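Local coordinates for protein probable fatty acyl-CoA transferase Rv3272 (Mycobacterium tuberculosis, PDB 5YX6) that binds fatty acyl-CoAs, palmitoyl-CoA most tightly, and as a family III CoA transferase probably takes part in fatty acid metabolism, at residues L92-D97 with R119-N124; L113-L118 with L125-L130. All coordinates share one frame; numbering follows the deposited sequence.

Contact 1 (L92-D97 with R119-N124)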
loop_
_atom_site.group_PDB
_atom_site.type_symbol
_atom_site.label_atom_id
_atom_site.label_comp_id
_atom_site.label_asym_id
_atom_site.label_seq_id
_atom_site.Cartn_x
_atom_site.Cartn_y
_atom_site.Cartn_z
ATOM N N LEU A 92 11.760 -21.740 -21.627
ATOM C CA LEU A 92 10.836 -21.710 -20.510
ATOM C C LEU A 92 9.812 -20.579 -20.712
ATOM O O LEU A 92 8.627 -20.750 -20.434
ATOM C CB LEU A 92 11.598 -21.551 -19.191
ATOM C CG LEU A 92 10.824 -21.703 -17.883
ATOM C CD1 LEU A 92 9.923 -22.924 -17.929
ATOM C CD2 LEU A 92 11.780 -21.774 -16.692
ATOM N N ALA A 93 10.266 -19.433 -21.206
ATOM C CA ALA A 93 9.377 -18.296 -21.441
ATOM C C ALA A 93 8.354 -18.552 -22.554
ATOM O O ALA A 93 7.250 -18.005 -22.527
ATOM C CB ALA A 93 10.182 -17.061 -21.762
ATOM N N ASP A 94 8.714 -19.370 -23.538
ATOM C CA ASP A 94 7.762 -19.737 -24.586
ATOM C C ASP A 94 6.514 -20.395 -23.998
ATOM O O ASP A 94 5.441 -20.345 -24.590
ATOM C CB ASP A 94 8.409 -20.676 -25.615
ATOM C CG ASP A 94 9.421 -19.966 -26.514
ATOM O OD1 ASP A 94 9.459 -18.711 -26.524
ATOM O OD2 ASP A 94 10.177 -20.676 -27.220
ATOM N N THR A 95 6.654 -20.976 -22.812
ATOM C CA THR A 95 5.554 -21.682 -22.178
ATOM C C THR A 95 4.842 -20.826 -21.136
ATOM O O THR A 95 3.902 -21.288 -20.489
ATOM C CB THR A 95 6.033 -22.973 -21.489
ATOM O OG1 THR A 95 6.823 -22.632 -20.340
ATOM C CG2 THR A 95 6.853 -23.831 -22.448
ATOM N N ALA A 96 5.289 -19.584 -20.965
ATOM C CA ALA A 96 4.798 -18.756 -19.864
ATOM C C ALA A 96 3.708 -17.774 -20.279
ATOM O O ALA A 96 3.681 -17.293 -21.408
ATOM C CB ALA A 96 5.951 -17.998 -19.231
ATOM N N ASP A 97 2.828 -17.456 -19.334
ATOM C CA ASP A 97 1.833 -16.418 -19.537
ATOM C C ASP A 97 2.379 -15.061 -19.092
ATOM O O ASP A 97 2.079 -14.031 -19.692
ATOM C CB ASP A 97 0.559 -16.746 -18.761
ATOM C CG ASP A 97 -0.033 -18.086 -19.162
ATOM O OD1 ASP A 97 -0.774 -18.121 -20.173
ATOM O OD2 ASP A 97 0.232 -19.096 -18.466
ATOM N N ARG A 119 8.794 -11.411 -26.342
ATOM C CA ARG A 119 7.480 -11.269 -26.960
ATOM C C ARG A 119 7.449 -11.583 -28.455
ATOM O O ARG A 119 6.397 -11.936 -28.989
ATOM C CB ARG A 119 6.954 -9.861 -26.723
ATOM C CG ARG A 119 6.479 -9.631 -25.304
ATOM C CD ARG A 119 6.495 -8.166 -24.977
ATOM N NE ARG A 119 5.598 -7.404 -25.836
ATOM C CZ ARG A 119 4.287 -7.312 -25.649
ATOM N NH1 ARG A 119 3.716 -7.965 -24.642
ATOM N NH2 ARG A 119 3.550 -6.587 -26.480
ATOM N N SER A 120 8.594 -11.486 -29.128
ATOM C CA SER A 120 8.657 -11.849 -30.544
ATOM C C SER A 120 8.423 -13.347 -30.705
ATOM O O SER A 120 7.844 -13.791 -31.692
ATOM C CB SER A 120 9.999 -11.452 -31.165
ATOM O OG SER A 120 11.086 -11.943 -30.403
ATOM N N ARG A 121 8.861 -14.114 -29.711
ATOM C CA ARG A 121 8.692 -15.563 -29.701
ATOM C C ARG A 121 7.310 -15.991 -29.206
ATOM O O ARG A 121 6.739 -16.947 -29.721
ATOM C CB ARG A 121 9.768 -16.205 -28.827
ATOM C CG ARG A 121 11.185 -15.860 -29.250
ATOM C CD ARG A 121 12.189 -16.295 -28.190
ATOM N NE ARG A 121 12.111 -17.733 -27.947
ATOM C CZ ARG A 121 13.007 -18.619 -28.371
ATOM N NH1 ARG A 121 14.078 -18.215 -29.054
ATOM N NH2 ARG A 121 12.835 -19.909 -28.101
ATOM N N ASN A 122 6.793 -15.299 -28.191
ATOM C CA ASN A 122 5.517 -15.655 -27.570
ATOM C C ASN A 122 4.554 -14.462 -27.546
ATOM O O ASN A 122 4.608 -13.635 -26.634
ATOM C CB ASN A 122 5.762 -16.189 -26.148
ATOM C CG ASN A 122 4.478 -16.625 -25.429
ATOM O OD1 ASN A 122 3.371 -16.552 -25.973
ATOM N ND2 ASN A 122 4.634 -17.087 -24.191
ATOM N N PRO A 123 3.658 -14.378 -28.542
ATOM C CA PRO A 123 2.712 -13.259 -28.685
ATOM C C PRO A 123 1.681 -13.131 -27.548
ATOM O O PRO A 123 1.001 -12.109 -27.464
ATOM C CB PRO A 123 1.975 -13.580 -30.004
ATOM C CG PRO A 123 2.789 -14.647 -30.672
ATOM C CD PRO A 123 3.468 -15.404 -29.583
ATOM N N ASN A 124 1.579 -14.136 -26.683
ATOM C CA ASN A 124 0.629 -14.092 -25.577
ATOM C C ASN A 124 1.296 -13.731 -24.250
ATOM O O ASN A 124 0.648 -13.702 -23.206
ATOM C CB ASN A 124 -0.110 -15.429 -25.441
ATOM C CG ASN A 124 -1.136 -15.653 -26.541
ATOM O OD1 ASN A 124 -1.695 -14.702 -27.090
ATOM N ND2 ASN A 124 -1.405 -16.912 -26.849
#
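Arg121 and Asp94 form a two-pronged salt bridge across the ends of two helices. The guanidinium is presented side-on: NE reaches OD1 of Asp94 at 3.2 Å in an almost straight bond (172°), and NH2 reaches OD2 at 2.9 Å. The two planes lie only 14° apart. Each carboxylate oxygen is met on its syn side by one nitrogen, OD2 somewhat out of plane, a pairing that restricts rotation of both groups. A bend at chi3 in the Arg121 chain turns the guanidinium edge toward the acid. The types suit a partly solvent-exposed place: a short acid on one helix end, within reach of a long, flexible arginine on the other.

The second kind of interaction is an amide donating to backbone carbonyls at the close of the first helix. Asn122 ND2 donates to Ala93 O at 3.2 Å, in the plane of that carbonyl, and through a weak, bent bond to Ala96 O at 2.9 Å. Ala93 O also accepts from Ala96 N, so the amide joins the turn that ends helix 83-94. The Asn122 side chain extends toward that turn because its CG stands opposite the backbone N (chi1 -178°). Its OD1 meanwhile accepts from Asn124 N at 3.1 Å, forming an Asx turn; asparagine suits the place because one amide both donates and accepts.

Nearby, Asp97 takes Arg14 N and Arg193 as partners for its carboxylate, and Asn124, which lines the benzamidine pocket, accepts from Arg193 with its backbone O. The contact thus joins the C-terminal ends of helices 83-94 and 115-121, just before strands 98-101 and 126-131, while Ala93 and Ala96 pack on Leu16 of strand 14-17.

Contact 2 (L113-L118 with L125-L130); sequences LGPDDL and LIYARL
Tyr127 lays one face of its ring against Pro115, the first residue of helix 115-121. Pro115 CD sits 3.9 Å from the ring centroid and 24° off the normal, a CH-pi contact, while CA lies over the same face nearer the rim. Proline fits here: the first turn of a helix tolerates its missing N-H, and its compact, rigid ring offers C-H groups to the aromatic face. At the far end of the ring, Tyr127 OH donates to Leu113 O at 2.7 Å, in the carbonyl plane and on a lone pair, so the hydroxyl is satisfied in a buried setting. A first torsion of -157° carries the ring from strand 126-131 out to the helix start. This is helix-on-sheet packing in the parallel sheet of the Rossmann-fold domain. Gly114 holds the N-cap position, and its N donates to the anti lone pair of Asp117 OD2 at 2.9 Å. Leu118 touches the ring edge with CD1, 3.6 Å from Tyr127 CE2, and sets CB 3.6 Å from Leu125 CD2; both leucines also reach Val99 of strand 98-101. Arg129 turns a guanidinium face to Pro115 CD, 3.7 Å from NH2, while NH2 and NE form salt bridges with Glu109 and Glu101.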
loop_
_atom_site.group_PDB
_atom_site.type_symbol
_atom_site.label_atom_id
_atom_site.label_comp_id
_atom_site.label_asym_id
_atom_site.label_seq_id
_atom_site.Cartn_x
_atom_site.Cartn_y
_atom_site.Cartn_z
ATOM N N LEU A 113 16.939 -11.013 -22.765
ATOM C CA LEU A 113 15.650 -11.468 -22.256
ATOM C C LEU A 113 14.696 -10.293 -22.063
ATOM O O LEU A 113 13.862 -10.302 -21.156
ATOM C CB LEU A 113 15.834 -12.220 -20.933
ATOM C CG LEU A 113 16.680 -13.495 -20.943
ATOM C CD1 LEU A 113 16.896 -13.990 -19.526
ATOM C CD2 LEU A 113 16.006 -14.567 -21.779
ATOM N N GLY A 114 14.840 -9.265 -22.892
ATOM C CA GLY A 114 13.998 -8.090 -22.773
ATOM C C GLY A 114 12.603 -8.370 -23.304
ATOM O O GLY A 114 12.356 -9.437 -23.864
ATOM N N PRO A 115 11.674 -7.426 -23.107
ATOM C CA PRO A 115 10.310 -7.631 -23.605
ATOM C C PRO A 115 10.274 -7.960 -25.100
ATOM O O PRO A 115 9.544 -8.868 -25.484
ATOM C CB PRO A 115 9.611 -6.295 -23.299
ATOM C CG PRO A 115 10.696 -5.340 -22.917
ATOM C CD PRO A 115 11.799 -6.171 -22.352
ATOM N N ASP A 116 11.070 -7.278 -25.920
ATOM C CA ASP A 116 11.075 -7.557 -27.358
ATOM C C ASP A 116 11.646 -8.933 -27.689
ATOM O O ASP A 116 11.174 -9.602 -28.612
ATOM C CB ASP A 116 11.856 -6.486 -28.113
ATOM C CG ASP A 116 11.129 -5.164 -28.152
ATOM O OD1 ASP A 116 9.887 -5.170 -28.016
ATOM O OD2 ASP A 116 11.796 -4.119 -28.316
ATOM N N ASP A 117 12.657 -9.356 -26.935
ATOM C CA ASP A 117 13.257 -10.667 -27.146
ATOM C C ASP A 117 12.243 -11.765 -26.892
ATOM O O ASP A 117 12.076 -12.671 -27.708
ATOM C CB ASP A 117 14.477 -10.866 -26.240
ATOM C CG ASP A 117 15.573 -9.847 -26.501
ATOM O OD1 ASP A 117 15.891 -9.625 -27.692
ATOM O OD2 ASP A 117 16.108 -9.270 -25.518
ATOM N N LEU A 118 11.544 -11.662 -25.767
ATOM C CA LEU A 118 10.611 -12.696 -25.348
ATOM C C LEU A 118 9.291 -12.618 -26.103
ATOM O O LEU A 118 8.728 -13.643 -26.483
ATOM C CB LEU A 118 10.366 -12.601 -23.839
ATOM C CG LEU A 118 11.598 -12.730 -22.930
ATOM C CD1 LEU A 118 11.176 -12.919 -21.478
ATOM C CD2 LEU A 118 12.505 -13.867 -23.353
ATOM N N LEU A 125 2.593 -13.456 -24.299
ATOM C CA LEU A 125 3.360 -13.199 -23.088
ATOM C C LEU A 125 3.159 -11.792 -22.524
ATOM O O LEU A 125 3.347 -10.788 -23.208
ATOM C CB LEU A 125 4.847 -13.437 -23.340
ATOM C CG LEU A 125 5.712 -13.298 -22.090
ATOM C CD1 LEU A 125 5.330 -14.362 -21.080
ATOM C CD2 LEU A 125 7.170 -13.414 -22.458
ATOM N N ILE A 126 2.775 -11.747 -21.257
ATOM C CA ILE A 126 2.691 -10.507 -20.513
ATOM C C ILE A 126 4.026 -10.275 -19.810
ATOM O O ILE A 126 4.592 -11.191 -19.206
ATOM C CB ILE A 126 1.518 -10.552 -19.522
ATOM C CG1 ILE A 126 0.210 -10.495 -20.310
ATOM C CG2 ILE A 126 1.593 -9.412 -18.515
ATOM C CD1 ILE A 126 -0.949 -11.129 -19.624
ATOM N N TYR A 127 4.556 -9.066 -19.945
ATOM C CA TYR A 127 5.871 -8.727 -19.411
ATOM C C TYR A 127 5.747 -7.628 -18.359
ATOM O O TYR A 127 5.284 -6.542 -18.666
ATOM C CB TYR A 127 6.790 -8.279 -20.548
ATOM C CG TYR A 127 8.267 -8.410 -20.276
ATOM C CD1 TYR A 127 8.929 -7.506 -19.451
ATOM C CD2 TYR A 127 9.009 -9.419 -20.873
ATOM C CE1 TYR A 127 10.288 -7.620 -19.216
ATOM C CE2 TYR A 127 10.363 -9.543 -20.643
ATOM C CZ TYR A 127 10.999 -8.642 -19.818
ATOM O OH TYR A 127 12.354 -8.768 -19.597
ATOM N N ALA A 128 6.146 -7.909 -17.124
ATOM C CA ALA A 128 5.959 -6.951 -16.038
ATOM C C ALA A 128 7.276 -6.526 -15.379
ATOM O O ALA A 128 8.051 -7.373 -14.946
ATOM C CB ALA A 128 5.002 -7.530 -14.991
ATOM N N ARG A 129 7.514 -5.217 -15.300
ATOM C CA ARG A 129 8.756 -4.669 -14.740
ATOM C C ARG A 129 8.538 -3.836 -13.476
ATOM O O ARG A 129 7.744 -2.892 -13.466
ATOM C CB ARG A 129 9.479 -3.828 -15.788
ATOM C CG ARG A 129 9.369 -4.419 -17.181
ATOM C CD ARG A 129 10.287 -3.752 -18.179
ATOM N NE ARG A 129 11.685 -4.106 -17.962
ATOM C CZ ARG A 129 12.646 -3.883 -18.846
ATOM N NH1 ARG A 129 13.895 -4.240 -18.576
ATOM N NH2 ARG A 129 12.351 -3.319 -20.010
ATOM N N LEU A 130 9.238 -4.205 -12.409
ATOM C CA LEU A 130 9.226 -3.444 -11.162
ATOM C C LEU A 130 10.580 -2.774 -10.926
ATOM O O LEU A 130 11.602 -3.450 -10.869
ATOM C CB LEU A 130 8.863 -4.351 -9.990
ATOM C CG LEU A 130 8.857 -3.717 -8.599
ATOM C CD1 LEU A 130 7.878 -2.571 -8.535
ATOM C CD2 LEU A 130 8.496 -4.764 -7.557
#

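From the N terminus, the chain first reaches 92-97, where helix 83-94 ends, then runs through strand 98-101 and helix 107-110 to 113-118, the start of helix 115-121. Segment 119-124 returns to the first and closes contact 1, a loop spanning 21 residues. Contact 2 closes next, when 125-130 folds back beside 113-118 after only six residues. The segments alternate, so the two loops cross rather than nest. Helix 115-121 serves both, its end facing helix 83-94 and its start facing strand 126-131. The contacts also meet directly: Asp97 O probably accepts a hydrogen bond from Ile126 N, where strands 98-101 and 126-131 begin side by side.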